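PDB 6Y1X: radical SAM domain protein, which probably uses radical S-adenosyl-L-methionine chemistry at iron-sulfur clusters to build the carbide-containing precursor of the nitrogenase iron-molybdenum cofactor. Local coordinates for residues Cys59-Lys64 and Ser140-Leu145; Thr164-Asp169 and Val216-Ile221; Val168-Gly173 and Ala192-Leu197. One frame throughout, in Å; residues are numbered along the deposited sequence.

The three contacts form a triangle, their centres 11 to 12 Å apart, beside one iron-sulfur cluster. Interaction 1 holds two cysteine ligands of that cluster. It meets interaction 2 in the parallel sheet, where Thr141 O lies 3.0 Å from Thr164 N in a probable hydrogen bond. The side chain of Asn217, in interaction 2, comes to about 6 Å from the second cluster at the nearest atoms. Interaction 3 shares Val168 and Asp169 with interaction 2 and is more peripheral: Gly173 CA is about 12 Å from the nearest atom of the first cluster. Leu196 CD1 packs on Leu144 CB at 3.8 Å, linking interactions 3 and 1.

Interaction 1: Cys59-Lys64 and Ser140-Leu145; sequences CNIQCK and STNGLL. With SF4 (iron/sulfur cluster), chain D; SO4 (sulfate ion), chain F.
Asn60 and Asn142 meet through their side-chain amides: Asn142 ND2 donates to Asn60 OD1 at 3.0 Å, almost straight (173°) and within the planes of both groups, which are only 26° apart. On the tight side, methyl groups close over the two amides. Ile61 CD1 presses against Asn142 ND2 at 3.4 Å, while Leu144 CD2 lies 3.7 Å from Asn60 ND2 and also touches Ile61 CG2. With its CG set between the backbone N and carbonyl carbon (chi1 61°), Asn142 can turn OD1 back to Leu144 N, closing an Asx turn at 3.0 Å. The side toward the partly exposed Leu145 is hydrated: although Leu145 CD1 still touches Asn60 ND2, a water donates to Asn142 OD1 and accepts from Asn60 ND2 and Leu145 N. A leucine in place of Asn142 would probably leave Asn60 OD1 without its donor and both Leu144 N and the water without their acceptor. Asn142 ND2 also comes within 3.7 Å of cluster sulfide S1. Cys59 SG binds iron FE4 and Cys63 SG iron FE2 of this cluster, each at 2.3 Å. Cys72 is a further ligand, while Cys59, Cys63 and Cys66 make up the CX3CX2C cluster-binding motif of radical SAM enzymes.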
loop_
_atom_site.group_PDB
_atom_site.type_symbol
_atom_site.label_atom_id
_atom_site.label_comp_id
_atom_site.label_asym_id
_atom_site.label_seq_id
_atom_site.Cartn_x
_atom_site.Cartn_y
_atom_site.Cartn_z
ATOM N N CYS A 59 -7.827 8.435 -7.405
ATOM C CA CYS A 59 -6.810 8.700 -6.400
ATOM C C CYS A 59 -7.008 10.087 -5.808
ATOM O O CYS A 59 -7.606 10.973 -6.426
ATOM C CB CYS A 59 -5.391 8.594 -6.969
ATOM S SG CYS A 59 -4.150 8.482 -5.666
ATOM N N ASN A 60 -6.492 10.265 -4.595
ATOM C CA ASN A 60 -6.644 11.516 -3.864
ATOM C C ASN A 60 -5.340 12.263 -3.646
ATOM O O ASN A 60 -5.347 13.302 -2.982
ATOM C CB ASN A 60 -7.335 11.265 -2.517
ATOM C CG ASN A 60 -6.693 10.142 -1.721
ATOM O OD1 ASN A 60 -5.676 9.572 -2.119
ATOM N ND2 ASN A 60 -7.292 9.823 -0.581
ATOM N N ILE A 61 -4.222 11.771 -4.170
ATOM C CA ILE A 61 -2.956 12.482 -4.113
ATOM C C ILE A 61 -2.301 12.386 -5.486
ATOM O O ILE A 61 -2.812 11.732 -6.396
ATOM C CB ILE A 61 -2.017 11.930 -3.017
ATOM C CG1 ILE A 61 -1.526 10.529 -3.373
ATOM C CG2 ILE A 61 -2.740 11.861 -1.676
ATOM C CD1 ILE A 61 -0.522 9.971 -2.375
ATOM N N GLN A 62 -1.140 13.018 -5.621
ATOM C CA GLN A 62 -0.327 12.886 -6.824
ATOM C C GLN A 62 1.127 12.756 -6.399
ATOM O O GLN A 62 1.752 13.738 -5.979
ATOM C CB GLN A 62 -0.515 14.064 -7.780
ATOM C CG GLN A 62 0.365 13.973 -9.017
ATOM C CD GLN A 62 0.031 12.765 -9.876
ATOM O OE1 GLN A 62 -1.049 12.678 -10.458
ATOM N NE2 GLN A 62 0.943 11.803 -9.918
ATOM N N CYS A 63 1.654 11.542 -6.510
ATOM C CA CYS A 63 3.054 11.270 -6.235
ATOM C C CYS A 63 3.886 11.761 -7.411
ATOM O O CYS A 63 3.451 11.686 -8.564
ATOM C CB CYS A 63 3.268 9.770 -6.043
ATOM S SG CYS A 63 2.244 9.013 -4.771
ATOM N N LYS A 64 5.069 12.299 -7.119
ATOM C CA LYS A 64 5.912 12.837 -8.181
ATOM C C LYS A 64 6.561 11.760 -9.040
ATOM O O LYS A 64 7.274 12.108 -9.986
ATOM C CB LYS A 64 6.992 13.745 -7.598
ATOM C CG LYS A 64 6.474 15.038 -6.995
ATOM C CD LYS A 64 7.642 15.894 -6.518
ATOM C CE LYS A 64 7.193 16.994 -5.587
ATOM N NZ LYS A 64 6.529 18.074 -6.354
ATOM N N SER A 140 -4.202 -1.995 0.091
ATOM C CA SER A 140 -3.084 -1.073 0.025
ATOM C C SER A 140 -3.640 0.344 0.042
ATOM O O SER A 140 -4.755 0.588 -0.427
ATOM C CB SER A 140 -2.251 -1.318 -1.244
ATOM O OG SER A 140 -1.312 -0.277 -1.472
ATOM N N THR A 141 -2.892 1.271 0.631
ATOM C CA THR A 141 -3.351 2.651 0.691
ATOM C C THR A 141 -2.154 3.583 0.776
ATOM O O THR A 141 -1.096 3.211 1.283
ATOM C CB THR A 141 -4.289 2.892 1.888
ATOM O OG1 THR A 141 -4.699 4.269 1.925
ATOM C CG2 THR A 141 -3.607 2.536 3.202
ATOM N N ASN A 142 -2.330 4.802 0.272
ATOM C CA ASN A 142 -1.353 5.845 0.547
ATOM C C ASN A 142 -1.518 6.417 1.951
ATOM O O ASN A 142 -0.689 7.226 2.380
ATOM C CB ASN A 142 -1.417 6.940 -0.527
ATOM C CG ASN A 142 -2.771 7.641 -0.598
ATOM O OD1 ASN A 142 -3.442 7.856 0.409
ATOM N ND2 ASN A 142 -3.175 7.994 -1.807
ATOM N N GLY A 143 -2.575 6.027 2.668
ATOM C CA GLY A 143 -2.732 6.376 4.065
ATOM C C GLY A 143 -3.536 7.625 4.339
ATOM O O GLY A 143 -3.916 7.853 5.496
ATOM N N LEU A 144 -3.794 8.457 3.324
ATOM C CA LEU A 144 -4.470 9.727 3.575
ATOM C C LEU A 144 -5.847 9.524 4.196
ATOM O O LEU A 144 -6.219 10.237 5.133
ATOM C CB LEU A 144 -4.590 10.536 2.285
ATOM C CG LEU A 144 -5.273 11.895 2.466
ATOM C CD1 LEU A 144 -4.506 12.811 3.418
ATOM C CD2 LEU A 144 -5.472 12.565 1.113
ATOM N N LEU A 145 -6.611 8.551 3.706
ATOM C CA LEU A 145 -7.949 8.307 4.231
ATOM C C LEU A 145 -7.995 7.167 5.237
ATOM O O LEU A 145 -9.088 6.756 5.636
ATOM C CB LEU A 145 -8.934 8.043 3.090
ATOM C CG LEU A 145 -9.351 9.276 2.288
ATOM C CD1 LEU A 145 -10.196 8.890 1.081
ATOM C CD2 LEU A 145 -10.093 10.260 3.187
HETATM FE FE1 SF4 D . -0.233 7.287 -8.320
HETATM FE FE2 SF4 D . 0.535 7.874 -5.806
HETATM FE FE3 SF4 D . -0.585 5.451 -6.352
HETATM FE FE4 SF4 D . -2.107 7.715 -6.391
HETATM S S1 SF4 D . -1.068 6.803 -4.553
HETATM S S2 SF4 D . -2.127 6.034 -7.959
HETATM S S3 SF4 D . -0.628 9.268 -7.219
HETATM S S4 SF4 D . 1.429 6.225 -7.137
HETATM S S SO4 F . 8.073 20.674 -8.803
HETATM O O1 SO4 F . 6.669 20.956 -9.088
HETATM O O2 SO4 F . 8.210 19.334 -8.242
HETATM O O3 SO4 F . 8.837 20.758 -10.045
HETATM O O4 SO4 F . 8.586 21.651 -7.845
HETATM O O HOH W 1 -6.077 7.499 0.981
#

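Interaction 2: Thr164-Asp169 and Val216-Ile221; sequences TLNAVD and VNTVLI
Three hydrogen bonds tie Leu165 and Asn166 to the strand carrying Asn217, Thr218 and Val219. Leu165 N donates to Asn217 O at 2.8 Å, the normal parallel-sheet bond that follows the Thr164–Asn217 bridge. One step further on, a regular ladder would join Val219 N to Leu165 O, but here side chains take over. Val219 N gives its hydrogen to Asn166 OD1 at 2.8 Å, nearly straight (171°) although 28° off the plane of that amide. Leu165 O accepts instead from Thr218 OG1, 2.9 Å away and almost in line with the carbonyl bond. The Asn166 amide reaches Val219 because its CG lies beside its own backbone N, anti to the carbonyl carbon (chi1 -70°); its ND2 is bonded to Tyr65 OH. Thr218 OG1 is shared as well, with His244 NE2 on the next strand.

Outside these bonds the contact is van der Waals packing. Thr164 CA makes a CA-H...O contact with Asn217 O, and Thr164 OG1 sits 3.6 Å from Asn217 CB. Thr164 and Asn217 project from the same face of the sheet; the carbonyl end of the Asn217 amide turns away from Thr164, its OD1 accepting from Asn245 ND2 on the next strand and from Lys215 NZ. Around Leu165, CB rests on Val216 CG1 at 3.8 Å, and Ile236 of helix 229-239 and Leu197 of helix 189-209 pack over this leucine. The contact lies where strand 160-164 ends and runs on into a loop, beside the C-terminal part of strand 213-220, in the parallel sheet of a radical SAM partial TIM barrel, at the end where these enzymes hold their clusters.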
loop_
_atom_site.group_PDB
_atom_site.type_symbol
_atom_site.label_atom_id
_atom_site.label_comp_id
_atom_site.label_asym_id
_atom_site.label_seq_id
_atom_site.Cartn_x
_atom_site.Cartn_y
_atom_site.Cartn_z
ATOM N N THR A 164 1.771 3.000 2.079
ATOM C CA THR A 164 3.001 3.495 1.475
ATOM C C THR A 164 3.412 4.768 2.202
ATOM O O THR A 164 2.722 5.790 2.127
ATOM C CB THR A 164 2.838 3.721 -0.024
ATOM O OG1 THR A 164 2.633 2.455 -0.663
ATOM C CG2 THR A 164 4.110 4.351 -0.607
ATOM N N LEU A 165 4.536 4.700 2.906
ATOM C CA LEU A 165 5.024 5.786 3.746
ATOM C C LEU A 165 6.426 6.126 3.266
ATOM O O LEU A 165 7.366 5.354 3.482
ATOM C CB LEU A 165 5.020 5.390 5.222
ATOM C CG LEU A 165 5.453 6.442 6.240
ATOM C CD1 LEU A 165 4.534 7.645 6.185
ATOM C CD2 LEU A 165 5.450 5.840 7.628
ATOM N N ASN A 166 6.556 7.262 2.585
ATOM C CA ASN A 166 7.810 7.626 1.946
ATOM C C ASN A 166 8.595 8.650 2.745
ATOM O O ASN A 166 9.727 8.971 2.369
ATOM C CB ASN A 166 7.542 8.171 0.540
ATOM C CG ASN A 166 7.072 7.098 -0.412
ATOM O OD1 ASN A 166 7.476 5.939 -0.303
ATOM N ND2 ASN A 166 6.199 7.469 -1.341
ATOM N N ALA A 167 8.010 9.184 3.815
ATOM C CA ALA A 167 8.660 10.179 4.652
ATOM C C ALA A 167 7.932 10.253 5.988
ATOM O O ALA A 167 6.709 10.128 6.038
ATOM C CB ALA A 167 8.673 11.555 3.977
ATOM N N VAL A 168 8.693 10.453 7.061
ATOM C CA VAL A 168 8.148 10.830 8.360
ATOM C C VAL A 168 8.577 12.239 8.737
ATOM O O VAL A 168 8.337 12.686 9.864
ATOM C CB VAL A 168 8.517 9.823 9.463
ATOM C CG1 VAL A 168 7.864 8.470 9.188
ATOM C CG2 VAL A 168 10.030 9.689 9.595
ATOM N N ASP A 169 9.225 12.943 7.815
ATOM C CA ASP A 169 9.537 14.358 7.933
ATOM C C ASP A 169 8.805 15.065 6.802
ATOM O O ASP A 169 9.075 14.772 5.624
ATOM C CB ASP A 169 11.049 14.577 7.830
ATOM C CG ASP A 169 11.458 16.039 7.953
ATOM O OD1 ASP A 169 10.745 16.934 7.449
ATOM O OD2 ASP A 169 12.525 16.288 8.551
ATOM N N VAL A 216 4.441 -1.687 5.637
ATOM C CA VAL A 216 4.747 -0.349 5.150
ATOM C C VAL A 216 5.658 -0.487 3.940
ATOM O O VAL A 216 6.709 -1.134 4.015
ATOM C CB VAL A 216 5.377 0.525 6.240
ATOM C CG1 VAL A 216 6.024 1.762 5.615
ATOM C CG2 VAL A 216 4.307 0.920 7.240
ATOM N N ASN A 217 5.232 0.086 2.817
ATOM C CA ASN A 217 6.087 0.244 1.653
ATOM C C ASN A 217 6.811 1.579 1.728
ATOM O O ASN A 217 6.231 2.586 2.141
ATOM C CB ASN A 217 5.268 0.215 0.361
ATOM C CG ASN A 217 4.638 -1.128 0.085
ATOM O OD1 ASN A 217 5.053 -2.160 0.615
ATOM N ND2 ASN A 217 3.637 -1.126 -0.784
ATOM N N THR A 218 8.066 1.595 1.289
ATOM C CA THR A 218 8.790 2.844 1.097
ATOM C C THR A 218 9.471 2.804 -0.259
ATOM O O THR A 218 10.210 1.859 -0.555
ATOM C CB THR A 218 9.840 3.083 2.190
ATOM O OG1 THR A 218 9.200 3.170 3.468
ATOM C CG2 THR A 218 10.623 4.371 1.920
ATOM N N VAL A 219 9.201 3.813 -1.085
ATOM C CA VAL A 219 9.881 3.952 -2.369
ATOM C C VAL A 219 11.223 4.603 -2.083
ATOM O O VAL A 219 11.280 5.698 -1.514
ATOM C CB VAL A 219 9.058 4.786 -3.364
ATOM C CG1 VAL A 219 9.764 4.857 -4.712
ATOM C CG2 VAL A 219 7.674 4.191 -3.530
ATOM N N LEU A 220 12.302 3.925 -2.458
ATOM C CA LEU A 220 13.644 4.437 -2.210
ATOM C C LEU A 220 14.019 5.401 -3.326
ATOM O O LEU A 220 14.286 4.980 -4.454
ATOM C CB LEU A 220 14.623 3.273 -2.108
ATOM C CG LEU A 220 16.032 3.590 -1.620
ATOM C CD1 LEU A 220 16.001 4.095 -0.186
ATOM C CD2 LEU A 220 16.883 2.336 -1.739
ATOM N N ILE A 221 14.075 6.686 -3.003
ATOM C CA ILE A 221 14.277 7.742 -3.992
ATOM C C ILE A 221 15.644 8.365 -3.747
ATOM O O ILE A 221 15.804 9.147 -2.801
ATOM C CB ILE A 221 13.162 8.797 -3.921
ATOM C CG1 ILE A 221 11.787 8.130 -4.046
ATOM C CG2 ILE A 221 13.356 9.842 -5.006
ATOM C CD1 ILE A 221 10.628 8.984 -3.493
#

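Interaction 3: Val168-Gly173 and Ala192-Leu197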
loop_
_atom_site.group_PDB
_atom_site.type_symbol
_atom_site.label_atom_id
_atom_site.label_comp_id
_atom_site.label_asym_id
_atom_site.label_seq_id
_atom_site.Cartn_x
_atom_site.Cartn_y
_atom_site.Cartn_z
ATOM N N VAL A 168 8.693 10.453 7.061
ATOM C CA VAL A 168 8.148 10.830 8.360
ATOM C C VAL A 168 8.577 12.239 8.737
ATOM O O VAL A 168 8.337 12.686 9.864
ATOM C CB VAL A 168 8.517 9.823 9.463
ATOM C CG1 VAL A 168 7.864 8.470 9.188
ATOM C CG2 VAL A 168 10.030 9.689 9.595
ATOM N N ASP A 169 9.225 12.943 7.815
ATOM C CA ASP A 169 9.537 14.358 7.933
ATOM C C ASP A 169 8.805 15.065 6.802
ATOM O O ASP A 169 9.075 14.772 5.624
ATOM C CB ASP A 169 11.049 14.577 7.830
ATOM C CG ASP A 169 11.458 16.039 7.953
ATOM O OD1 ASP A 169 10.745 16.934 7.449
ATOM O OD2 ASP A 169 12.525 16.288 8.551
ATOM N N PRO A 170 7.892 15.999 7.088
ATOM C CA PRO A 170 7.089 16.582 6.007
ATOM C C PRO A 170 7.889 17.460 5.061
ATOM O O PRO A 170 7.449 17.662 3.921
ATOM C CB PRO A 170 6.030 17.397 6.758
ATOM C CG PRO A 170 6.716 17.780 8.026
ATOM C CD PRO A 170 7.556 16.585 8.396
ATOM N N THR A 171 9.049 17.974 5.481
ATOM C CA THR A 171 9.894 18.703 4.537
ATOM C C THR A 171 10.451 17.774 3.470
ATOM O O THR A 171 10.706 18.207 2.342
ATOM C CB THR A 171 11.030 19.420 5.264
ATOM O OG1 THR A 171 11.926 18.457 5.829
ATOM C CG2 THR A 171 10.480 20.324 6.366
ATOM N N ILE A 172 10.652 16.503 3.812
ATOM C CA ILE A 172 10.981 15.501 2.806
ATOM C C ILE A 172 9.729 15.082 2.046
ATOM O O ILE A 172 9.766 14.898 0.824
ATOM C CB ILE A 172 11.714 14.315 3.450
ATOM C CG1 ILE A 172 13.058 14.813 4.005
ATOM C CG2 ILE A 172 11.900 13.185 2.442
ATOM C CD1 ILE A 172 13.843 13.788 4.780
ATOM N N GLY A 173 8.612 14.897 2.756
ATOM C CA GLY A 173 7.356 14.599 2.083
ATOM C C GLY A 173 7.017 15.595 0.991
ATOM O O GLY A 173 6.499 15.219 -0.067
ATOM N N ALA A 192 0.277 20.296 2.314
ATOM C CA ALA A 192 -0.163 18.997 1.812
ATOM C C ALA A 192 0.623 17.861 2.455
ATOM O O ALA A 192 0.048 16.842 2.862
ATOM C CB ALA A 192 -0.030 18.949 0.287
ATOM N N ALA A 193 1.950 18.008 2.528
ATOM C CA ALA A 193 2.786 16.963 3.114
ATOM C C ALA A 193 2.467 16.742 4.588
ATOM O O ALA A 193 2.491 15.604 5.071
ATOM C CB ALA A 193 4.262 17.302 2.930
ATOM N N LYS A 194 2.203 17.823 5.330
ATOM C CA LYS A 194 1.869 17.683 6.746
ATOM C C LYS A 194 0.513 17.021 6.930
ATOM O O LYS A 194 0.328 16.222 7.856
ATOM C CB LYS A 194 1.891 19.047 7.437
ATOM C CG LYS A 194 3.275 19.651 7.618
ATOM C CD LYS A 194 3.175 21.036 8.235
ATOM C CE LYS A 194 4.320 21.319 9.187
ATOM N NZ LYS A 194 4.280 20.408 10.365
ATOM N N ILE A 195 -0.456 17.350 6.073
ATOM C CA ILE A 195 -1.763 16.712 6.183
ATOM C C ILE A 195 -1.638 15.226 5.900
ATOM O O ILE A 195 -2.200 14.389 6.619
ATOM C CB ILE A 195 -2.769 17.378 5.227
ATOM C CG1 ILE A 195 -3.183 18.759 5.746
ATOM C CG2 ILE A 195 -3.978 16.466 4.999
ATOM C CD1 ILE A 195 -3.832 19.629 4.689
ATOM N N LEU A 196 -0.876 14.874 4.863
ATOM C CA LEU A 196 -0.707 13.472 4.517
ATOM C C LEU A 196 -0.032 12.708 5.645
ATOM O O LEU A 196 -0.539 11.676 6.096
ATOM C CB LEU A 196 0.109 13.345 3.228
ATOM C CG LEU A 196 0.448 11.919 2.782
ATOM C CD1 LEU A 196 -0.811 11.119 2.477
ATOM C CD2 LEU A 196 1.384 11.930 1.582
ATOM N N LEU A 197 1.091 13.234 6.152
ATOM C CA LEU A 197 1.851 12.497 7.160
ATOM C C LEU A 197 1.071 12.310 8.454
ATOM O O LEU A 197 1.108 11.231 9.059
ATOM C CB LEU A 197 3.153 13.240 7.458
ATOM C CG LEU A 197 4.020 12.660 8.577
ATOM C CD1 LEU A 197 4.376 11.208 8.284
ATOM C CD2 LEU A 197 5.259 13.506 8.823
#
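Leu197 reaches with both methyls to the backbone ahead of a short helix. Its CG is anti to the backbone N (chi1 175°), a torsion that carries the branch out from helix 189-209: CD2 comes to 3.4 Å from Val168 O, and CD1 to 3.8 Å from Val168 CA. CB of Val168 leaves the backbone away from helix 189-209, and it is the main chain that meets the leucine. Leu197 CD2 also touches the ring of Pro170, 3.9 Å from its CD. At the other corner of that ring, Pro170 CB lies 3.7 Å from Lys194 CG, the two side chains crossing at an angle.

Both helices belong to the connection between strands 160-164 and 213-220 of the parallel sheet, a beta-alpha-beta crossover enlarged by the short helix 170-173 and the hairpin of strands 177-182 and 185-188. Where the helices approach, Ala193 CB is lodged against Pro170 O at 3.4 Å and against the backbone of Gly173. A side chain at Gly173 would begin only 3.4 Å from Ala193 CB, so this closeness suits glycine.

The start of the short helix is held by Asp169 at its N-cap, which leaves Pro170 at the first turn, where no amide hydrogen is needed. Asp169 OD1 accepts from Thr171 N at 2.8 Å, nearly along its own C-O axis, and from Thr171 OG1, which stands well above the carboxylate plane. Beyond CG the Lys194 chain bends twice, at chi3 and chi4, carrying its ammonium group along the exposed flank of the contact.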